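Local coordinates for protein transaminase (Bacillus megaterium, PDB 5G0A) that probably transfers amino groups between amines and carbonyl compounds with S selectivity, as a pyridoxal-5'-phosphate-dependent class-III aminotransferase, at residues Val271-Gly276 with Gly385-Val390; Phe282-Tyr287 with Asp292-Gly297. All coordinates share one frame; numbering follows the deposited sequence.

Contact 1 (Val271-Gly276 with Gly385-Val390); sequences VLTGFG and GLLWIV. With PLP (pyridoxal-5'-phosphate), chain K.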
# COMPACT_ATOMS: atom_id res chain seq x y z
N VAL B 271 -11.59 19.13 -15.87
CA VAL B 271 -12.74 18.36 -16.37
C VAL B 271 -14.03 19.13 -16.17
O VAL B 271 -14.88 19.14 -17.05
CB VAL B 271 -12.85 16.97 -15.69
CG1 VAL B 271 -14.19 16.30 -16.03
CG2 VAL B 271 -11.70 16.09 -16.13
N LEU B 272 -14.17 19.79 -15.02
CA LEU B 272 -15.36 20.60 -14.79
C LEU B 272 -15.21 22.05 -15.27
O LEU B 272 -16.12 22.58 -15.92
CB LEU B 272 -15.82 20.52 -13.34
CG LEU B 272 -17.21 21.10 -13.06
CD1 LEU B 272 -17.99 20.22 -12.09
CD2 LEU B 272 -17.08 22.53 -12.56
N THR B 273 -14.08 22.69 -14.97
CA THR B 273 -13.95 24.12 -15.30
C THR B 273 -13.59 24.40 -16.76
O THR B 273 -13.54 25.57 -17.18
CB THR B 273 -12.90 24.82 -14.41
OG1 THR B 273 -11.66 24.12 -14.54
CG2 THR B 273 -13.37 24.84 -12.95
N GLY B 274 -13.33 23.34 -17.52
CA GLY B 274 -12.89 23.48 -18.89
C GLY B 274 -13.97 23.90 -19.88
O GLY B 274 -15.16 23.75 -19.62
N PHE B 275 -13.51 24.41 -21.01
CA PHE B 275 -14.38 24.71 -22.17
C PHE B 275 -15.48 25.70 -21.89
O PHE B 275 -16.66 25.43 -22.10
CB PHE B 275 -14.84 23.41 -22.88
CG PHE B 275 -13.67 22.61 -23.35
CD1 PHE B 275 -12.98 22.98 -24.49
CD2 PHE B 275 -13.17 21.54 -22.56
CE1 PHE B 275 -11.85 22.30 -24.90
CE2 PHE B 275 -12.03 20.85 -22.97
CZ PHE B 275 -11.39 21.21 -24.14
N GLY B 276 -15.06 26.87 -21.39
CA GLY B 276 -15.94 28.03 -21.30
C GLY B 276 -16.76 28.13 -20.03
O GLY B 276 -17.43 29.15 -19.80
N GLY B 385 -18.61 33.06 -15.31
CA GLY B 385 -19.23 32.31 -16.42
C GLY B 385 -20.51 31.64 -15.99
O GLY B 385 -21.40 32.29 -15.43
N LEU B 386 -20.62 30.33 -16.24
CA LEU B 386 -21.77 29.56 -15.77
C LEU B 386 -21.38 28.57 -14.66
O LEU B 386 -21.75 27.38 -14.69
CB LEU B 386 -22.42 28.81 -16.95
CG LEU B 386 -23.40 29.59 -17.86
CD1 LEU B 386 -24.61 30.09 -17.09
CD2 LEU B 386 -22.70 30.72 -18.61
N LEU B 387 -20.66 29.05 -13.65
CA LEU B 387 -20.32 28.24 -12.49
C LEU B 387 -20.34 29.12 -11.25
O LEU B 387 -19.46 29.97 -11.06
CB LEU B 387 -18.93 27.60 -12.68
CG LEU B 387 -18.48 26.59 -11.59
CD1 LEU B 387 -19.39 25.37 -11.52
CD2 LEU B 387 -17.04 26.17 -11.84
N TRP B 388 -21.36 28.94 -10.42
CA TRP B 388 -21.57 29.82 -9.27
C TRP B 388 -21.73 29.03 -7.98
O TRP B 388 -22.37 27.98 -7.95
CB TRP B 388 -22.75 30.79 -9.53
CG TRP B 388 -22.39 31.76 -10.63
CD1 TRP B 388 -22.54 31.58 -11.97
CD2 TRP B 388 -21.77 33.04 -10.47
NE1 TRP B 388 -22.03 32.66 -12.66
CE2 TRP B 388 -21.56 33.57 -11.75
CE3 TRP B 388 -21.37 33.79 -9.36
CZ2 TRP B 388 -20.97 34.82 -11.96
CZ3 TRP B 388 -20.78 35.02 -9.56
CH2 TRP B 388 -20.59 35.52 -10.85
N ILE B 389 -21.07 29.51 -6.92
CA ILE B 389 -21.32 28.98 -5.60
C ILE B 389 -22.10 30.04 -4.84
O ILE B 389 -21.84 31.23 -5.00
CB ILE B 389 -20.03 28.68 -4.80
CG1 ILE B 389 -19.10 29.90 -4.77
CG2 ILE B 389 -19.31 27.45 -5.34
CD1 ILE B 389 -18.46 30.13 -3.42
N VAL B 390 -23.05 29.59 -4.03
CA VAL B 390 -23.79 30.46 -3.12
C VAL B 390 -23.74 29.81 -1.75
O VAL B 390 -24.27 28.69 -1.54
CB VAL B 390 -25.27 30.66 -3.54
CG1 VAL B 390 -25.98 31.62 -2.58
CG2 VAL B 390 -25.38 31.18 -4.98
N1 PLP K . -12.50 15.77 -12.24
C2 PLP K . -13.38 16.75 -11.94
C2A PLP K . -12.88 18.08 -11.41
C3 PLP K . -14.82 16.56 -12.22
O3 PLP K . -15.73 17.53 -11.99
C4 PLP K . -15.27 15.28 -12.77
C4A PLP K . -16.75 15.06 -13.11
C5 PLP K . -14.21 14.27 -13.00
C6 PLP K . -12.88 14.56 -12.70
C5A PLP K . -14.52 12.87 -13.50
O4P PLP K . -15.13 12.84 -14.78
P PLP K . -16.02 11.54 -15.15
O1P PLP K . -16.29 11.83 -16.60
O2P PLP K . -15.22 10.28 -14.89
O3P PLP K . -17.24 11.63 -14.28
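Just beside Leu-387, which packs on Leu-272, the indole of Trp-388 folds back on its own chain. Its NE1 donates to Gly-385 O at 2.9 Å. The N-H...O angle is 154°, and the donor sits above the carbonyl plane. This bond spans the turn that leads into the strand. Leu-387 points toward the other segment, and its CD2 lies 3.7 Å from Leu-272 CD2. The same CD2 also meets the methyl CG2 of Thr-273, less closely, at 4.1 Å. Thr-273 turns its hydroxyl elsewhere, to Glu-270 OE1, so only its methyl serves here. The contact joins the loop after strand 265-269 to strand 387-392 of the small antiparallel sheet. As in other fold type I aminotransferases, a residue just past the aspartate ending strand 265-269 packs on a face of the cofactor ring; here it is Val-271, with CG1 3.6 Å from PLP C4. Its CG1 stands opposite the backbone N (chi1 169°), which brings the methyl against the face of the ring. An alanine here would remove both gamma methyls and would probably leave a gap against that face and hold the ring less firmly. Leu-272 is shared between cofactor and sheet: its CB approaches PLP O3 at 3.3 Å and CD1 flanks the same oxygen, while CD2 is the branch turned to Leu-387.

Contact 2 (Phe282-Tyr287 with Asp292-Gly297); sequences FGYQHY and DIITMG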
# COMPACT_ATOMS: atom_id res chain seq x y z
N PHE B 282 -10.33 28.01 -20.23
CA PHE B 282 -10.05 27.12 -19.08
C PHE B 282 -9.97 27.89 -17.77
O PHE B 282 -9.58 29.06 -17.75
CB PHE B 282 -8.75 26.37 -19.31
CG PHE B 282 -8.82 25.40 -20.44
CD1 PHE B 282 -9.45 24.18 -20.27
CD2 PHE B 282 -8.29 25.72 -21.69
CE1 PHE B 282 -9.52 23.26 -21.34
CE2 PHE B 282 -8.36 24.82 -22.75
CZ PHE B 282 -8.99 23.60 -22.58
N GLY B 283 -10.34 27.21 -16.68
CA GLY B 283 -10.35 27.82 -15.35
C GLY B 283 -9.02 28.42 -14.94
O GLY B 283 -9.01 29.50 -14.33
N TYR B 284 -7.92 27.75 -15.27
CA TYR B 284 -6.59 28.26 -14.85
C TYR B 284 -6.27 29.61 -15.47
O TYR B 284 -5.42 30.34 -14.96
CB TYR B 284 -5.44 27.26 -15.14
CG TYR B 284 -5.07 27.10 -16.61
CD1 TYR B 284 -4.16 27.98 -17.22
CD2 TYR B 284 -5.61 26.06 -17.37
CE1 TYR B 284 -3.82 27.84 -18.55
CE2 TYR B 284 -5.27 25.90 -18.72
CZ TYR B 284 -4.38 26.81 -19.30
OH TYR B 284 -4.03 26.68 -20.61
N GLN B 285 -6.92 29.92 -16.59
CA GLN B 285 -6.62 31.17 -17.33
C GLN B 285 -7.02 32.44 -16.60
O GLN B 285 -6.59 33.55 -16.98
CB GLN B 285 -7.23 31.13 -18.73
CG GLN B 285 -6.58 30.06 -19.59
CD GLN B 285 -7.18 29.94 -20.97
OE1 GLN B 285 -8.41 29.93 -21.14
NE2 GLN B 285 -6.33 29.84 -21.96
N HIS B 286 -7.85 32.31 -15.58
CA HIS B 286 -8.12 33.46 -14.70
C HIS B 286 -6.92 33.91 -13.89
O HIS B 286 -6.93 35.02 -13.35
CB HIS B 286 -9.28 33.16 -13.76
CG HIS B 286 -10.59 33.04 -14.46
ND1 HIS B 286 -11.38 34.13 -14.77
CD2 HIS B 286 -11.23 31.95 -14.96
CE1 HIS B 286 -12.47 33.71 -15.40
NE2 HIS B 286 -12.40 32.40 -15.54
N TYR B 287 -5.88 33.06 -13.81
CA TYR B 287 -4.79 33.26 -12.83
C TYR B 287 -3.41 33.62 -13.39
O TYR B 287 -2.43 33.70 -12.63
CB TYR B 287 -4.72 32.04 -11.87
CG TYR B 287 -6.04 31.84 -11.19
CD1 TYR B 287 -6.41 32.64 -10.10
CD2 TYR B 287 -6.98 30.91 -11.68
CE1 TYR B 287 -7.65 32.51 -9.50
CE2 TYR B 287 -8.22 30.78 -11.09
CZ TYR B 287 -8.54 31.58 -10.00
OH TYR B 287 -9.75 31.46 -9.41
N ASP B 292 1.51 22.18 -16.10
CA ASP B 292 2.31 21.20 -16.83
C ASP B 292 1.42 20.18 -17.55
O ASP B 292 1.80 19.63 -18.58
CB ASP B 292 3.23 20.46 -15.84
CG ASP B 292 4.24 21.39 -15.20
OD1 ASP B 292 5.20 21.79 -15.90
OD2 ASP B 292 4.08 21.73 -14.02
N ILE B 293 0.27 19.93 -16.95
CA ILE B 293 -0.70 18.95 -17.48
C ILE B 293 -2.09 19.44 -17.13
O ILE B 293 -2.30 19.96 -16.02
CB ILE B 293 -0.52 17.54 -16.80
CG1 ILE B 293 0.86 16.95 -17.07
CG2 ILE B 293 -1.61 16.57 -17.26
CD1 ILE B 293 1.19 15.71 -16.24
N ILE B 294 -3.04 19.31 -18.06
CA ILE B 294 -4.47 19.41 -17.70
C ILE B 294 -5.25 18.17 -18.09
O ILE B 294 -4.88 17.44 -19.02
CB ILE B 294 -5.21 20.67 -18.25
CG1 ILE B 294 -5.39 20.61 -19.79
CG2 ILE B 294 -4.54 21.96 -17.70
CD1 ILE B 294 -6.22 21.78 -20.33
N THR B 295 -6.34 17.95 -17.36
CA THR B 295 -7.28 16.87 -17.64
C THR B 295 -8.61 17.48 -18.06
O THR B 295 -9.02 18.52 -17.55
CB THR B 295 -7.47 15.95 -16.42
OG1 THR B 295 -7.77 16.74 -15.27
CG2 THR B 295 -6.20 15.16 -16.15
N MET B 296 -9.28 16.79 -18.99
CA MET B 296 -10.52 17.31 -19.63
C MET B 296 -11.55 16.21 -19.75
O MET B 296 -11.23 15.03 -19.83
CB MET B 296 -10.21 17.86 -21.03
CG MET B 296 -9.29 19.09 -21.02
SD MET B 296 -8.60 19.42 -22.65
CE MET B 296 -7.24 18.24 -22.66
N GLY B 297 -12.81 16.63 -19.80
CA GLY B 297 -13.99 15.76 -19.92
C GLY B 297 -15.17 16.74 -20.05
O GLY B 297 -14.97 17.90 -20.42
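The Phe-282 ring carries Ile-294 on one face. Ile-294 CD1 stands 4.0 Å from the ring centroid, 20° off the normal, which makes a CH-pi contact. Met-296 SD comes to the same ring obliquely, 4.2 Å from Phe-282 CE1, as a Met-aromatic contact. The ring also meets Phe-275 edge-to-face. Tyr-284 has Gln-285 CG over one face, and Ile-294 CG2 approaches its CE2 obliquely at 4.1 Å. Ile-294 thus serves both rings, one with each methyl. CG1 lies between the backbone N and the carbonyl carbon (chi1 69°), and the extended chain carries CD1 on to Phe-282. Both aromatic side chains cross that of Ile-294 at about a right angle.

Tyr-284 sits in a short 3-10 segment, 283-286, and Phe-282 just before it. Phe-282 N donates to Gln-285 OE1 at 2.9 Å, and Gln-285 N returns a bond to Phe-282 O at 3.0 Å. The amides of Gly-283 and Tyr-284 are hydrogen-bonded to the carboxylate of Glu-270. The turn lies against strand 293-296 of the large mixed sheet, in the Aminotransferase class-III family region. Tyr-284 OH is hydrogen-bonded to Glu-109 and Trp-111. The polar groups named here are thus paired within the turn or with these outside residues. Between the two segments only carbon and sulfur meet, so the direct contact rests on dispersion and CH-pi attraction; Glu-270 adds a polar tie from outside.

Overall arrangement
The two contacts lie 12 Å apart, centre to centre. Along the chain the order is 271-276, 282-287, 292-297 and, much later, 385-390, so contact 2 falls between the halves of contact 1. Three of these segments belong to the path from strand 265-269 to strand 293-296, neighbours in the large mixed sheet. The fourth lies on the separate three-stranded antiparallel sheet. The contacts also touch directly: Phe-275 CZ is 3.6 Å from Met-296 SD. Glu-270 bonds Thr-273 of contact 1 and two backbone amides of contact 2. Packing from the large sheet through these segments to the small sheet therefore lies behind the cofactor pocket, consistent with a shared hydrophobic core.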